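Metallo-beta-lactamase 1 (Acinetobacter baumannii, PDB 5MMD) probably hydrolyses beta-lactam antibiotics to substituted beta-amino acids as a zinc-dependent class B enzyme, and so gives its bacterial host resistance to them. Local coordinates at residues F18-Y23 and D49-E54; N35-I40 and I154-C159; S76-E81 and T141-V146. All blocks are in the same frame, centred on the assembly; numbering follows the deposited sequence.

Interaction 1: residues F18-Y23 and D49-E54; sequences FLHKSY and DTPWSE
His20 opens the contact between strand 17-26, second strand of the larger sheet of the metallo-beta-lactamase alpha-beta/beta-alpha sandwich, and the loop 49-54 that leads from strand 44-48 into helix 54-66. The loop carries Trp52, whose side chain lies beside those of the zinc ligands Asp82 and His201. The His20 and Pro51 side chains cross at about a right angle, with His20 ND1 3.8 Å from Pro51 CG. The edge of the imidazole meets the carbonyl of Asp49: NE2 gives Asp49 O a weak hydrogen bond of 2.9 Å, bent to 121° at the hydrogen. The Asp49 carboxylate leads away, to Tyr156 among others. Two residues on, Ser22 emerges from the same face of the strand. Its OG lies between backbone N and carbonyl carbon (chi1 58°), a rotation that directs it at the loop, where it accepts a nearly straight hydrogen bond from Trp52 N (2.9 Å, 160°). The same oxygen packs 3.6 Å from Pro51 CB. Tyr23 starts its side chain away from the loop, its hydroxyl bonded to Glu9, and takes part through its backbone. Its C lies 3.9 Å from Trp52 CE3, and a water donates to both Tyr23 O, at 3.3 Å, and Trp52 O, at 3.0 Å.

Interaction 2: residues N35-I40 and I154-C159; sequences NGLVVI and ILYGGC. With ZN (zinc ion), chain C.
Strands 35-40 and 154-158 run roughly antiparallel, 149° between their directions and 8.5 Å between their axes, so Leu37 and Tyr156 meet through side chains without any backbone hydrogen bond. The two side chains run alongside each other, pointing opposite ways: Leu37 CD1 reaches the root of the tyrosine, 3.9 Å from Tyr156 CB, while Leu37 CG lies 4.1 Å from Tyr156 CD1. Ile154 CG2 continues the apolar patch beside Leu37 CD1, at 4.4 Å. Each strand belongs to a different sheet, and the contact is therefore part of the interior where the two sheets of the metallo-beta-lactamase sandwich face one another. Tyr156 spans that gap. A chi1 of 177° swings CG to the side opposite the backbone N and carries the ring past Gly36 CA, 4.1 Å from Tyr156 CE1, bringing OH to 3.1 Å from Asn35 O, close to the ring plane. That approach is not a hydrogen bond; the buried hydroxyl bonds to Asp49, and Asn35 O accepts from Lys83. Over one face of the phenol, toward its rim, sits Gly158 N, where the chain turns toward the metal. At the end of this turn Cys159 SG binds a zinc ion at 2.4 Å, with Asp82, His201 and a water as the other ligands.

Interaction 3: residues S76-E81 and T141-V146; sequences STHSHE and TIDNLV. With ZN (zinc ion), chain E.
His78 rises from the loop 76-81 against Asp143 and Thr141 of the loop 141-146. CB rests by the Asp143 carboxylate, 3.4 Å from OD2. CG and CD2 pass the hydroxyl of Thr141, whose OG1 is 3.7 Å from His78 CD2, the two side chains crossing at about a right angle. CE1 faces Cys159, and at the tip NE2 binds zinc at 2.1 Å. Asp143 steadies this surround: its OD1 accepts a 2.7 Å hydrogen bond from Thr141 OG1 on the syn side, 30° out of the carboxylate plane, and its OD2 takes a weak one from Ser79 N. With its hydroxyl so held, Thr141 presents CG2 to the second histidine, 3.4 Å from His80 CE1. His80 ND1 binds the same zinc at 2.0 Å, while its NE2 is hydrogen-bonded to Glu174; His140 and a water complete the site. His78, His80 and Asp82 form the HxHxD signature of the superfamily. The backbones are pinned by Leu145 N, which gives Thr77 O a hydrogen bond of 2.8 Å. Loop 76-81 connects strand 70-75 to helix 81-84, loop 141-146 runs into strand 146-149, and helix 101-109 packs on Asp143 and Ser79, its Thr103 bonding Asp143 OD2.

All three contacts are buried, but their chemistry changes with their place in the fold. Interaction 1 attaches a loop to a strand of the larger sheet through two hydrogen bonds, one of them weak, and packing round Pro51; interaction 2 joins that sheet to the smaller one, chiefly by apolar and aromatic surfaces; interaction 3 brings the zinc-binding loop 76-81 against the loop that follows the ligand His140. Interactions 1 and 2 use neighbouring strands, 17-26 and 32-41, bridged by Lys21 NZ and Asn35 OD1. Asp49 ties all three, its OD2 probably hydrogen-bonded to both Tyr156 OH (2.5 Å) and Thr77 OG1 (2.7 Å). Interactions 2 and 3 converge on the active site, where one water is a ligand of both zinc ions.

Interaction 1: residues F18-Y23 and D49-E54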
ATOM      1  N   PHE A  18      -9.188  -9.201  -0.187  1.00 12.66           N
ATOM      2  CA  PHE A  18      -8.288 -10.059   0.584  1.00 14.32           C
ATOM      3  C   PHE A  18      -7.067  -9.312   1.072  1.00 13.47           C
ATOM      4  O   PHE A  18      -6.423  -8.625   0.286  1.00 13.29           O
ATOM      5  CB  PHE A  18      -7.839 -11.233  -0.273  1.00 14.11           C
ATOM      6  CG  PHE A  18      -8.979 -12.058  -0.779  1.00 15.14           C
ATOM      7  CD1 PHE A  18      -9.561 -11.757  -2.012  1.00 15.74           C
ATOM      8  CD2 PHE A  18      -9.498 -13.095  -0.013  1.00 16.21           C
ATOM      9  CE1 PHE A  18     -10.637 -12.514  -2.493  1.00 16.50           C
ATOM     10  CE2 PHE A  18     -10.581 -13.877  -0.492  1.00 17.65           C
ATOM     11  CZ  PHE A  18     -11.151 -13.578  -1.726  1.00 18.51           C
ATOM     12  N   LEU A  19      -6.751  -9.430   2.360  1.00 13.87           N
ATOM     13  CA  LEU A  19      -5.514  -8.869   2.902  1.00 13.02           C
ATOM     14  C   LEU A  19      -4.392  -9.888   2.752  1.00 12.39           C
ATOM     15  O   LEU A  19      -4.535 -11.046   3.171  1.00 13.44           O
ATOM     16  CB  LEU A  19      -5.704  -8.504   4.361  1.00 15.29           C
ATOM     17  CG  LEU A  19      -4.499  -8.080   5.196  1.00 15.94           C
ATOM     18  CD1 LEU A  19      -4.207  -6.648   5.000  1.00 15.05           C
ATOM     19  CD2 LEU A  19      -4.779  -8.335   6.652  1.00 18.18           C
ATOM     20  N   HIS A  20      -3.266  -9.480   2.169  1.00 12.45           N
ATOM     21  CA  HIS A  20      -2.125 -10.376   2.106  1.00 12.38           C
ATOM     22  C   HIS A  20      -1.020  -9.817   3.032  1.00 12.04           C
ATOM     23  O   HIS A  20      -0.843  -8.598   3.170  1.00 11.49           O
ATOM     24  CB  HIS A  20      -1.656 -10.594   0.660  1.00 11.57           C
ATOM     25  CG  HIS A  20      -1.100  -9.377  -0.029  1.00 10.70           C
ATOM     26  ND1 HIS A  20       0.223  -8.991   0.086  1.00 10.88           N
ATOM     27  CD2 HIS A  20      -1.664  -8.516  -0.911  1.00  9.92           C
ATOM     28  CE1 HIS A  20       0.428  -7.900  -0.623  1.00 10.86           C
ATOM     29  NE2 HIS A  20      -0.696  -7.615  -1.281  1.00 10.86           N
ATOM     30  N   LYS A  21      -0.323 -10.720   3.697  1.00 12.44           N
ATOM     31  CA  LYS A  21       0.621 -10.326   4.714  1.00 13.29           C
ATOM     32  C   LYS A  21       1.862 -11.107   4.475  1.00 14.22           C
ATOM     33  O   LYS A  21       1.803 -12.320   4.300  1.00 16.01           O
ATOM     34  CB  LYS A  21       0.033 -10.575   6.093  1.00 16.14           C
ATOM     35  CG  LYS A  21       0.832  -9.985   7.232  1.00 18.06           C
ATOM     36  CD  LYS A  21       0.181 -10.333   8.600  1.00 20.61           C
ATOM     37  CE  LYS A  21      -1.233  -9.829   8.734  1.00 20.61           C
ATOM     38  NZ  LYS A  21      -1.353  -8.321   8.788  1.00 20.57           N
ATOM     39  N   SER A  22       2.989 -10.410   4.383  1.00 13.10           N
ATOM     40  CA  SER A  22       4.270 -11.085   4.142  1.00 13.05           C
ATOM     41  C   SER A  22       5.318 -10.499   5.048  1.00 14.11           C
ATOM     42  O   SER A  22       5.129  -9.416   5.582  1.00 13.89           O
ATOM     43  CB  SER A  22       4.694 -10.950   2.678  1.00 10.98           C
ATOM     44  OG  SER A  22       4.810  -9.603   2.293  1.00 10.08           O
ATOM     45  N   TYR A  23       6.407 -11.236   5.231  1.00 14.54           N
ATOM     46  CA  TYR A  23       7.375 -10.910   6.272  1.00 16.10           C
ATOM     47  C   TYR A  23       8.801 -10.631   5.780  1.00 16.66           C
ATOM     48  O   TYR A  23       9.236 -11.144   4.756  1.00 16.21           O
ATOM     49  CB  TYR A  23       7.431 -12.050   7.293  1.00 16.72           C
ATOM     50  CG  TYR A  23       6.129 -12.286   8.030  1.00 17.15           C
ATOM     51  CD1 TYR A  23       5.104 -13.038   7.447  1.00 16.31           C
ATOM     52  CD2 TYR A  23       5.941 -11.809   9.327  1.00 18.48           C
ATOM     53  CE1 TYR A  23       3.926 -13.274   8.125  1.00 17.83           C
ATOM     54  CE2 TYR A  23       4.751 -12.053  10.034  1.00 18.83           C
ATOM     55  CZ  TYR A  23       3.747 -12.790   9.424  1.00 18.52           C
ATOM     56  OH  TYR A  23       2.547 -13.041  10.065  1.00 19.32           O
ATOM     57  N   ASP A  49      -0.076  -3.360  -3.720  1.00 10.07           N
ATOM     58  CA  ASP A  49       1.278  -3.554  -3.142  1.00 10.39           C
ATOM     59  C   ASP A  49       1.716  -5.000  -3.231  1.00 10.78           C
ATOM     60  O   ASP A  49       0.941  -5.917  -2.947  1.00 10.65           O
ATOM     61  CB  ASP A  49       1.342  -3.026  -1.714  1.00 10.13           C
ATOM     62  CG  ASP A  49       1.454  -1.530  -1.693  1.00 11.12           C
ATOM     63  OD1 ASP A  49       1.785  -0.994  -2.761  1.00 11.82           O
ATOM     64  OD2 ASP A  49       1.184  -0.890  -0.664  1.00 12.22           O
ATOM     65  N   THR A  50       2.942  -5.214  -3.718  1.00  9.60           N
ATOM     66  CA  THR A  50       3.447  -6.557  -3.774  1.00 10.67           C
ATOM     67  C   THR A  50       3.816  -7.025  -2.367  1.00 10.06           C
ATOM     68  O   THR A  50       3.980  -6.231  -1.455  1.00 10.06           O
ATOM     69  CB  THR A  50       4.699  -6.702  -4.669  1.00 12.21           C
ATOM     70  OG1 THR A  50       5.848  -6.178  -3.965  1.00 11.99           O
ATOM     71  CG2 THR A  50       4.540  -5.981  -6.002  1.00 12.83           C
ATOM     72  N   PRO A  51       3.908  -8.330  -2.196  1.00  9.81           N
ATOM     73  CA  PRO A  51       4.529  -8.876  -0.981  1.00 11.12           C
ATOM     74  C   PRO A  51       6.011  -8.463  -0.900  1.00 10.89           C
ATOM     75  O   PRO A  51       6.562  -7.939  -1.865  1.00 10.11           O
ATOM     76  CB  PRO A  51       4.351 -10.388  -1.161  1.00 12.18           C
ATOM     77  CG  PRO A  51       3.056 -10.516  -1.898  1.00 12.43           C
ATOM     78  CD  PRO A  51       3.141  -9.353  -2.921  1.00 10.30           C
ATOM     79  N   TRP A  52       6.635  -8.712   0.242  1.00 11.31           N
ATOM     80  CA  TRP A  52       7.998  -8.315   0.526  1.00 12.46           C
ATOM     81  C   TRP A  52       9.061  -9.196  -0.100  1.00 13.31           C
ATOM     82  O   TRP A  52      10.227  -9.062   0.249  1.00 14.49           O
ATOM     83  CB  TRP A  52       8.232  -8.324   2.040  1.00 12.67           C
ATOM     84  CG  TRP A  52       9.108  -7.258   2.587  1.00 10.97           C
ATOM     85  CD1 TRP A  52      10.181  -6.661   1.996  1.00 11.96           C
ATOM     86  CD2 TRP A  52       8.984  -6.665   3.882  1.00 11.97           C
ATOM     87  NE1 TRP A  52      10.744  -5.734   2.849  1.00 12.08           N
ATOM     88  CE2 TRP A  52      10.014  -5.704   4.009  1.00 12.19           C
ATOM     89  CE3 TRP A  52       8.102  -6.861   4.950  1.00 10.63           C
ATOM     90  CZ2 TRP A  52      10.196  -4.938   5.175  1.00 11.93           C
ATOM     91  CZ3 TRP A  52       8.255  -6.092   6.087  1.00 11.26           C
ATOM     92  CH2 TRP A  52       9.301  -5.127   6.192  1.00 12.13           C
ATOM     93  N   SER A  53       8.696 -10.100  -0.997  1.00 14.09           N
ATOM     94  CA  SER A  53       9.690 -10.977  -1.635  1.00 16.34           C
ATOM     95  C   SER A  53       9.187 -11.526  -2.962  1.00 17.56           C
ATOM     96  O   SER A  53       7.963 -11.599  -3.202  1.00 17.52           O
ATOM     97  CB  SER A  53      10.077 -12.142  -0.711  1.00 17.23           C
ATOM     98  OG  SER A  53       9.050 -13.137  -0.620  1.00 17.05           O
ATOM     99  N   GLU A  54      10.133 -11.880  -3.827  1.00 19.29           N
ATOM    100  CA  GLU A  54       9.821 -12.526  -5.098  1.00 20.09           C
ATOM    101  C   GLU A  54       9.060 -13.822  -4.849  1.00 21.07           C
ATOM    102  O   GLU A  54       8.019 -14.091  -5.478  1.00 20.41           O
ATOM    103  CB  GLU A  54      11.106 -12.787  -5.865  1.00 22.44           C
ATOM    104  CG  GLU A  54      10.927 -13.475  -7.175  1.00 22.87           C
ATOM    105  CD  GLU A  54      12.216 -13.540  -7.965  1.00 25.21           C
ATOM    106  OE1 GLU A  54      12.862 -12.485  -8.176  1.00 25.39           O
ATOM    107  OE2 GLU A  54      12.568 -14.666  -8.366  1.00 27.28           O
TER
HETATM  108  O   HOH W   1      11.532 -10.466   2.538  1.00 27.94           O

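Interaction 2: residues N35-I40 and I154-C159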
ATOM      1  N   ASN A  35       1.481  -5.395   4.850  1.00  8.96           N
ATOM      2  CA  ASN A  35       0.152  -5.660   4.290  1.00  9.38           C
ATOM      3  C   ASN A  35       0.029  -5.218   2.834  1.00 10.14           C
ATOM      4  O   ASN A  35       0.655  -4.254   2.423  1.00  7.99           O
ATOM      5  CB  ASN A  35      -0.946  -4.928   5.057  1.00 10.62           C
ATOM      6  CG  ASN A  35      -1.013  -5.324   6.517  1.00 10.88           C
ATOM      7  OD1 ASN A  35      -0.745  -6.458   6.887  1.00 11.93           O
ATOM      8  ND2 ASN A  35      -1.369  -4.365   7.357  1.00 12.40           N
ATOM      9  N   GLY A  36      -0.817  -5.905   2.092  1.00 10.21           N
ATOM     10  CA  GLY A  36      -1.303  -5.380   0.816  1.00  9.24           C
ATOM     11  C   GLY A  36      -2.704  -5.944   0.614  1.00  8.60           C
ATOM     12  O   GLY A  36      -3.203  -6.626   1.515  1.00  9.70           O
ATOM     13  N   LEU A  37      -3.352  -5.644  -0.513  1.00  9.94           N
ATOM     14  CA  LEU A  37      -4.664  -6.238  -0.791  1.00 11.16           C
ATOM     15  C   LEU A  37      -4.687  -6.964  -2.117  1.00 11.43           C
ATOM     16  O   LEU A  37      -3.913  -6.692  -3.027  1.00 11.54           O
ATOM     17  CB  LEU A  37      -5.775  -5.183  -0.784  1.00 11.61           C
ATOM     18  CG  LEU A  37      -6.027  -4.359   0.492  1.00 10.79           C
ATOM     19  CD1 LEU A  37      -7.069  -3.270   0.296  1.00 12.55           C
ATOM     20  CD2 LEU A  37      -6.458  -5.255   1.665  1.00 12.26           C
ATOM     21  N   VAL A  38      -5.641  -7.872  -2.230  1.00 12.29           N
ATOM     22  CA  VAL A  38      -6.065  -8.353  -3.520  1.00 13.43           C
ATOM     23  C   VAL A  38      -7.551  -7.965  -3.612  1.00 13.46           C
ATOM     24  O   VAL A  38      -8.374  -8.311  -2.743  1.00 13.79           O
ATOM     25  CB  VAL A  38      -5.860  -9.882  -3.699  1.00 13.96           C
ATOM     26  CG1 VAL A  38      -6.272 -10.322  -5.107  1.00 14.71           C
ATOM     27  CG2 VAL A  38      -4.455 -10.274  -3.408  1.00 13.60           C
ATOM     28  N   VAL A  39      -7.889  -7.234  -4.666  1.00 13.64           N
ATOM     29  CA  VAL A  39      -9.249  -6.771  -4.879  1.00 14.81           C
ATOM     30  C   VAL A  39      -9.843  -7.372  -6.160  1.00 15.56           C
ATOM     31  O   VAL A  39      -9.234  -7.340  -7.229  1.00 15.78           O
ATOM     32  CB  VAL A  39      -9.285  -5.256  -4.967  1.00 14.99           C
ATOM     33  CG1 VAL A  39     -10.693  -4.767  -5.197  1.00 17.18           C
ATOM     34  CG2 VAL A  39      -8.652  -4.630  -3.740  1.00 13.25           C
ATOM     35  N   ILE A  40     -11.049  -7.894  -6.036  1.00 16.49           N
ATOM     36  CA  ILE A  40     -11.737  -8.539  -7.135  1.00 16.71           C
ATOM     37  C   ILE A  40     -12.928  -7.757  -7.639  1.00 17.92           C
ATOM     38  O   ILE A  40     -13.768  -7.312  -6.859  1.00 18.44           O
ATOM     39  CB  ILE A  40     -12.263  -9.910  -6.733  1.00 17.04           C
ATOM     40  CG1 ILE A  40     -11.245 -10.679  -5.920  1.00 15.70           C
ATOM     41  CG2 ILE A  40     -12.763 -10.694  -7.983  1.00 18.17           C
ATOM     42  CD1 ILE A  40     -10.011 -10.975  -6.605  1.00 15.81           C
ATOM     43  N   ILE A 154     -13.607   0.931   1.367  1.00 16.09           N
ATOM     44  CA  ILE A 154     -12.367   0.454   1.975  1.00 15.21           C
ATOM     45  C   ILE A 154     -11.233   1.359   1.504  1.00 14.59           C
ATOM     46  O   ILE A 154     -11.071   1.608   0.294  1.00 13.69           O
ATOM     47  CB  ILE A 154     -12.090  -1.037   1.607  1.00 15.46           C
ATOM     48  CG1 ILE A 154     -13.176  -1.918   2.257  1.00 16.84           C
ATOM     49  CG2 ILE A 154     -10.666  -1.451   2.027  1.00 14.79           C
ATOM     50  CD1 ILE A 154     -13.248  -3.385   1.791  1.00 17.62           C
ATOM     51  N   LEU A 155     -10.496   1.914   2.449  1.00 13.90           N
ATOM     52  CA  LEU A 155      -9.321   2.700   2.120  1.00 13.92           C
ATOM     53  C   LEU A 155      -8.037   1.941   2.472  1.00 12.52           C
ATOM     54  O   LEU A 155      -7.814   1.585   3.627  1.00 12.20           O
ATOM     55  CB  LEU A 155      -9.345   4.047   2.833  1.00 13.92           C
ATOM     56  CG  LEU A 155      -8.150   4.944   2.434  1.00 14.22           C
ATOM     57  CD1 LEU A 155      -8.212   5.396   0.946  1.00 13.85           C
ATOM     58  CD2 LEU A 155      -8.093   6.167   3.345  1.00 15.29           C
ATOM     59  N   TYR A 156      -7.219   1.659   1.458  1.00 12.34           N
ATOM     60  CA  TYR A 156      -5.888   1.145   1.699  1.00 12.08           C
ATOM     61  C   TYR A 156      -4.941   2.332   1.903  1.00 11.68           C
ATOM     62  O   TYR A 156      -4.645   3.069   0.969  1.00 12.36           O
ATOM     63  CB  TYR A 156      -5.390   0.265   0.568  1.00 11.39           C
ATOM     64  CG  TYR A 156      -3.965  -0.190   0.819  1.00 11.02           C
ATOM     65  CD1 TYR A 156      -3.676  -1.196   1.746  1.00 10.95           C
ATOM     66  CD2 TYR A 156      -2.900   0.422   0.164  1.00 10.89           C
ATOM     67  CE1 TYR A 156      -2.367  -1.614   1.987  1.00 10.86           C
ATOM     68  CE2 TYR A 156      -1.588   0.039   0.410  1.00 10.50           C
ATOM     69  CZ  TYR A 156      -1.321  -0.992   1.308  1.00 11.46           C
ATOM     70  OH  TYR A 156      -0.013  -1.350   1.525  1.00 13.16           O
ATOM     71  N   GLY A 157      -4.496   2.510   3.133  1.00 10.93           N
ATOM     72  CA  GLY A 157      -3.674   3.647   3.495  1.00 11.09           C
ATOM     73  C   GLY A 157      -2.210   3.444   3.187  1.00 11.20           C
ATOM     74  O   GLY A 157      -1.463   4.414   3.055  1.00 12.63           O
ATOM     75  N   GLY A 158      -1.779   2.195   3.098  1.00  9.94           N
ATOM     76  CA  GLY A 158      -0.365   1.920   3.012  1.00  9.87           C
ATOM     77  C   GLY A 158       0.385   2.517   4.200  1.00 10.33           C
ATOM     78  O   GLY A 158      -0.191   2.813   5.252  1.00 10.70           O
ATOM     79  N   CYS A 159       1.681   2.692   4.043  1.00  9.77           N
ATOM     80  CA  CYS A 159       2.484   3.036   5.213  1.00 11.67           C
ATOM     81  C   CYS A 159       2.312   4.482   5.581  1.00 12.60           C
ATOM     82  O   CYS A 159       2.838   4.910   6.590  1.00 14.83           O
ATOM     83  CB  CYS A 159       3.919   2.672   4.964  1.00 12.33           C
ATOM     84  SG  CYS A 159       4.012   0.961   4.481  1.00 16.23           S
TER
HETATM   85 ZN    ZN C 401       6.133   0.004   4.869  0.95 15.81          ZN
HETATM   86  O   HOH W   2       7.829   1.050   4.321  1.00 15.13           O

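Interaction 3: residues S76-E81 and T141-V146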
ATOM      1  N   SER A  76       1.919  -0.297  -6.850  1.00 10.97           N
ATOM      2  CA  SER A  76       2.746  -0.131  -5.640  1.00 10.06           C
ATOM      3  C   SER A  76       2.599   1.301  -5.130  1.00 11.04           C
ATOM      4  O   SER A  76       2.660   2.248  -5.908  1.00 11.96           O
ATOM      5  CB  SER A  76       4.206  -0.470  -5.887  1.00 10.54           C
ATOM      6  OG  SER A  76       4.354  -1.810  -6.272  1.00 10.11           O
ATOM      7  N   THR A  77       2.379   1.450  -3.823  1.00 10.89           N
ATOM      8  CA  THR A  77       1.920   2.729  -3.289  1.00 11.84           C
ATOM      9  C   THR A  77       3.051   3.603  -2.753  1.00 12.83           C
ATOM     10  O   THR A  77       2.830   4.771  -2.432  1.00 13.33           O
ATOM     11  CB  THR A  77       0.845   2.511  -2.180  1.00 12.76           C
ATOM     12  OG1 THR A  77       1.404   1.777  -1.076  1.00 12.08           O
ATOM     13  CG2 THR A  77      -0.318   1.734  -2.734  1.00 12.36           C
ATOM     14  N   HIS A  78       4.258   3.047  -2.642  1.00 12.55           N
ATOM     15  CA  HIS A  78       5.463   3.901  -2.649  1.00 13.17           C
ATOM     16  C   HIS A  78       6.649   3.015  -2.981  1.00 12.62           C
ATOM     17  O   HIS A  78       6.477   1.803  -3.189  1.00 11.39           O
ATOM     18  CB  HIS A  78       5.665   4.666  -1.326  1.00 13.80           C
ATOM     19  CG  HIS A  78       5.905   3.813  -0.116  1.00 13.18           C
ATOM     20  ND1 HIS A  78       4.919   3.055   0.489  1.00 11.42           N
ATOM     21  CD2 HIS A  78       7.012   3.692   0.680  1.00 14.20           C
ATOM     22  CE1 HIS A  78       5.421   2.460   1.555  1.00 12.26           C
ATOM     23  NE2 HIS A  78       6.679   2.842   1.702  1.00 13.77           N
ATOM     24  N   SER A  79       7.850   3.601  -2.996  1.00 12.19           N
ATOM     25  CA  SER A  79       9.008   2.899  -3.535  1.00 13.09           C
ATOM     26  C   SER A  79       9.621   1.800  -2.642  1.00 12.40           C
ATOM     27  O   SER A  79      10.323   0.927  -3.167  1.00 13.35           O
ATOM     28  CB  SER A  79      10.120   3.916  -3.878  1.00 14.47           C
ATOM     29  OG  SER A  79      10.647   4.493  -2.705  1.00 14.14           O
ATOM     30  N   HIS A  80       9.350   1.818  -1.332  1.00 12.20           N
ATOM     31  CA  HIS A  80      10.043   0.895  -0.400  1.00 12.94           C
ATOM     32  C   HIS A  80       9.821  -0.581  -0.743  1.00 12.08           C
ATOM     33  O   HIS A  80       8.787  -0.985  -1.300  1.00 10.75           O
ATOM     34  CB  HIS A  80       9.650   1.171   1.044  1.00 11.74           C
ATOM     35  CG  HIS A  80      10.220   2.451   1.582  1.00 12.63           C
ATOM     36  ND1 HIS A  80       9.700   3.100   2.681  1.00 12.77           N
ATOM     37  CD2 HIS A  80      11.278   3.188   1.168  1.00 14.12           C
ATOM     38  CE1 HIS A  80      10.422   4.179   2.926  1.00 13.65           C
ATOM     39  NE2 HIS A  80      11.373   4.263   2.013  1.00 14.27           N
ATOM     40  N   GLU A  81      10.859  -1.352  -0.468  1.00 11.52           N
ATOM     41  CA  GLU A  81      10.924  -2.761  -0.814  1.00 11.36           C
ATOM     42  C   GLU A  81       9.739  -3.588  -0.290  1.00 11.09           C
ATOM     43  O   GLU A  81       9.375  -4.576  -0.916  1.00 10.60           O
ATOM     44  CB  GLU A  81      12.219  -3.342  -0.284  1.00 12.67           C
ATOM     45  CG  GLU A  81      12.570  -4.721  -0.777  1.00 13.16           C
ATOM     46  CD  GLU A  81      12.958  -4.788  -2.239  1.00 15.03           C
ATOM     47  OE1 GLU A  81      13.202  -5.918  -2.694  1.00 16.98           O
ATOM     48  OE2 GLU A  81      13.084  -3.747  -2.924  1.00 14.76           O
ATOM     49  N   THR A 141       6.561   8.885   3.266  1.00 13.64           N
ATOM     50  CA  THR A 141       7.518   9.209   2.217  1.00 14.39           C
ATOM     51  C   THR A 141       6.926  10.306   1.338  1.00 15.14           C
ATOM     52  O   THR A 141       5.719  10.617   1.397  1.00 16.10           O
ATOM     53  CB  THR A 141       7.896   7.983   1.337  1.00 13.44           C
ATOM     54  OG1 THR A 141       6.718   7.399   0.746  1.00 11.89           O
ATOM     55  CG2 THR A 141       8.648   6.935   2.165  1.00 13.80           C
ATOM     56  N   ILE A 142       7.759  10.874   0.479  1.00 15.94           N
ATOM     57  CA  ILE A 142       7.319  11.919  -0.397  1.00 16.23           C
ATOM     58  C   ILE A 142       6.321  11.353  -1.427  1.00 16.10           C
ATOM     59  O   ILE A 142       5.494  12.089  -1.917  1.00 17.14           O
ATOM     60  CB  ILE A 142       8.518  12.585  -1.125  1.00 18.32           C
ATOM     61  CG1 ILE A 142       8.055  13.801  -1.939  1.00 20.32           C
ATOM     62  CG2 ILE A 142       9.208  11.588  -2.020  1.00 18.00           C
ATOM     63  CD1 ILE A 142       7.387  14.935  -1.121  1.00 20.64           C
ATOM     64  N   ASP A 143       6.396  10.057  -1.746  1.00 14.46           N
ATOM     65  CA  ASP A 143       5.594   9.534  -2.867  1.00 14.40           C
ATOM     66  C   ASP A 143       4.362   8.741  -2.435  1.00 13.89           C
ATOM     67  O   ASP A 143       3.618   8.260  -3.304  1.00 14.64           O
ATOM     68  CB  ASP A 143       6.453   8.655  -3.781  1.00 14.88           C
ATOM     69  CG  ASP A 143       7.106   7.471  -3.041  1.00 13.62           C
ATOM     70  OD1 ASP A 143       7.395   7.614  -1.846  1.00 12.94           O
ATOM     71  OD2 ASP A 143       7.345   6.404  -3.660  1.00 12.94           O
ATOM     72  N   ASN A 144       4.122   8.615  -1.126  1.00 13.49           N
ATOM     73  CA  ASN A 144       3.138   7.623  -0.670  1.00 12.69           C
ATOM     74  C   ASN A 144       1.746   7.944  -1.232  1.00 11.92           C
ATOM     75  O   ASN A 144       1.305   9.098  -1.264  1.00 11.15           O
ATOM     76  CB  ASN A 144       3.077   7.437   0.865  1.00 12.04           C
ATOM     77  CG  ASN A 144       3.047   8.732   1.683  1.00 12.79           C
ATOM     78  OD1 ASN A 144       3.515   8.713   2.835  1.00 12.87           O
ATOM     79  ND2 ASN A 144       2.467   9.802   1.169  1.00 13.13           N
ATOM     80  N   LEU A 145       1.110   6.883  -1.719  1.00 11.25           N
ATOM     81  CA  LEU A 145      -0.253   6.912  -2.257  1.00 11.70           C
ATOM     82  C   LEU A 145      -1.222   6.102  -1.390  1.00 11.01           C
ATOM     83  O   LEU A 145      -0.816   5.155  -0.719  1.00 10.20           O
ATOM     84  CB  LEU A 145      -0.304   6.307  -3.666  1.00 12.16           C
ATOM     85  CG  LEU A 145       0.638   6.803  -4.742  1.00 12.37           C
ATOM     86  CD1 LEU A 145       0.516   5.989  -6.059  1.00 13.68           C
ATOM     87  CD2 LEU A 145       0.342   8.270  -4.995  1.00 14.22           C
ATOM     88  N   VAL A 146      -2.504   6.467  -1.464  1.00 11.66           N
ATOM     89  CA  VAL A 146      -3.598   5.645  -0.930  1.00 10.61           C
ATOM     90  C   VAL A 146      -4.528   5.193  -2.021  1.00 11.39           C
ATOM     91  O   VAL A 146      -4.579   5.793  -3.095  1.00 12.07           O
ATOM     92  CB  VAL A 146      -4.422   6.369   0.140  1.00 11.06           C
ATOM     93  CG1 VAL A 146      -3.507   6.886   1.269  1.00 10.98           C
ATOM     94  CG2 VAL A 146      -5.239   7.488  -0.445  1.00 13.02           C
TER
HETATM   95 ZN    ZN E 403       7.890   2.631   3.454  1.00 14.39          ZN
HETATM   96  O   HOH W   2       7.829   1.050   4.321  1.00 15.13           O